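Local coordinates for protein 24-sterol C-methyltransferase (Haloferax volcanii, PDB 6F5Z) that is a putative S-adenosylmethionine-dependent methyltransferase that forms a holoenzyme with the activator Trm112 and binds S-adenosyl-L-homocysteine, at residues Ser164-Glu167 with Tyr168-Ala171. Sequence-based numbering, arbitrary orientation.
Sequences SHAE and YREA
Four successive i to i+4 backbone hydrogen bonds, from Tyr-168 N to Ser-164 O through Ala-171 N to Glu-167 O, form the opening turns of helix 165-174; that from Glu-170 N to Ala-166 O measures 2.9 Å. Ser-164 is the N-cap: its OG accepts from Glu-167 N at 3.0 Å, while Glu-167 OE1 offers its anti lone pair to Ser-164 N at 2.8 Å, nearly straight at 162°. This reciprocal pair is a capping box, which satisfies amides at the helix start; with chi1 at -77°, Glu-167 CG lies beside the backbone N, and the extended chain beyond it carries the carboxylate to the cap. The helix packs against the sheet of the Rossmann-like methyltransferase domain through the buried Tyr-168, whose side chain touches Cys-138 and Val-140 on strand 134-140 and Leu-219 and Thr-221 on strand 218-224. The edge of the Tyr-168 ring meets the capping residue's carbonyl, CD2 lying 3.4 Å from Ser-164 O. Around the helix, Arg-169 bends at chi3 (-54°) and folds back over the first turn; one guanidinium face lies over Ala-166 CA, which sits toward the rim of the group, 3.6 Å from NH1. Its NH1 donates to Gln-182 OE1, and its NE forms a salt bridge with Glu-37 of the second subunit, another copy of this protein. With an alanine in its place, that glutamate would probably lose its cationic partner, Gln-182 OE1 this donor, and Ala-166 CA the flat group over it. Glu-170 runs alongside the Ala-166 carbonyl, its CG 3.2 Å from Ala-166 O, and its carboxylate stands nearly perpendicular to that of Glu-167.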
loop_
_atom_site.group_PDB
_atom_site.type_symbol
_atom_site.label_atom_id
_atom_site.label_comp_id
_atom_site.label_asym_id
_atom_site.label_seq_id
_atom_site.Cartn_x
_atom_site.Cartn_y
_atom_site.Cartn_z
ATOM N N SER B 164 0.171 4.595 -18.462
ATOM C CA SER B 164 -0.953 5.052 -17.629
ATOM C C SER B 164 -0.925 4.351 -16.244
ATOM O O SER B 164 -0.186 3.393 -16.046
ATOM C CB SER B 164 -2.281 4.693 -18.294
ATOM O OG SER B 164 -2.322 3.281 -18.379
ATOM N N HIS B 165 -1.803 4.768 -15.328
ATOM C CA HIS B 165 -1.915 4.075 -14.035
ATOM C C HIS B 165 -2.177 2.570 -14.318
ATOM O O HIS B 165 -1.537 1.691 -13.724
ATOM C CB HIS B 165 -3.114 4.614 -13.244
ATOM C CG HIS B 165 -2.930 5.962 -12.623
ATOM N ND1 HIS B 165 -3.483 6.246 -11.368
ATOM C CD2 HIS B 165 -2.247 7.046 -13.045
ATOM C CE1 HIS B 165 -3.175 7.515 -11.114
ATOM N NE2 HIS B 165 -2.462 8.054 -12.100
ATOM N N ALA B 166 -3.130 2.276 -15.235
ATOM C CA ALA B 166 -3.459 0.868 -15.545
ATOM C C ALA B 166 -2.279 0.108 -16.127
ATOM O O ALA B 166 -2.039 -1.058 -15.782
ATOM C CB ALA B 166 -4.672 0.795 -16.476
ATOM N N GLU B 167 -1.518 0.756 -17.002
ATOM C CA GLU B 167 -0.347 0.087 -17.578
ATOM C C GLU B 167 0.714 -0.254 -16.539
ATOM O O GLU B 167 1.384 -1.291 -16.648
ATOM C CB GLU B 167 0.251 0.915 -18.708
ATOM C CG GLU B 167 -0.588 0.795 -19.982
ATOM C CD GLU B 167 -0.261 1.810 -21.062
ATOM O OE1 GLU B 167 0.105 2.960 -20.731
ATOM O OE2 GLU B 167 -0.436 1.463 -22.253
ATOM N N TYR B 168 0.893 0.615 -15.509
ATOM C CA TYR B 168 1.844 0.295 -14.438
ATOM C C TYR B 168 1.322 -0.928 -13.666
ATOM O O TYR B 168 2.099 -1.828 -13.386
ATOM C CB TYR B 168 1.960 1.471 -13.447
ATOM C CG TYR B 168 3.092 2.399 -13.821
ATOM C CD1 TYR B 168 4.402 2.130 -13.424
ATOM C CD2 TYR B 168 2.867 3.541 -14.600
ATOM C CE1 TYR B 168 5.462 2.949 -13.813
ATOM C CE2 TYR B 168 3.922 4.389 -14.959
ATOM C CZ TYR B 168 5.220 4.065 -14.600
ATOM O OH TYR B 168 6.272 4.846 -14.994
ATOM N N ARG B 169 0.007 -1.014 -13.396
ATOM C CA ARG B 169 -0.497 -2.182 -12.651
ATOM C C ARG B 169 -0.319 -3.459 -13.482
ATOM O O ARG B 169 0.118 -4.489 -12.951
ATOM C CB ARG B 169 -1.980 -2.002 -12.266
ATOM C CG ARG B 169 -2.232 -0.766 -11.406
ATOM C CD ARG B 169 -3.594 -0.769 -10.684
ATOM N NE ARG B 169 -4.724 -0.979 -11.593
ATOM C CZ ARG B 169 -5.309 -0.007 -12.290
ATOM N NH1 ARG B 169 -4.826 1.237 -12.253
ATOM N NH2 ARG B 169 -6.367 -0.269 -13.052
ATOM N N GLU B 170 -0.655 -3.373 -14.785
ATOM C CA GLU B 170 -0.531 -4.529 -15.658
ATOM C C GLU B 170 0.920 -4.971 -15.772
ATOM O O GLU B 170 1.202 -6.166 -15.719
ATOM C CB GLU B 170 -1.091 -4.193 -17.052
ATOM C CG GLU B 170 -2.595 -3.916 -17.067
ATOM C CD GLU B 170 -3.145 -3.129 -18.253
ATOM O OE1 GLU B 170 -2.385 -2.854 -19.210
ATOM O OE2 GLU B 170 -4.344 -2.774 -18.220
ATOM N N ALA B 171 1.865 -4.009 -15.915
ATOM C CA ALA B 171 3.280 -4.377 -16.065
ATOM C C ALA B 171 3.787 -5.023 -14.772
ATOM O O ALA B 171 4.598 -5.948 -14.831
ATOM C CB ALA B 171 4.104 -3.133 -16.355
#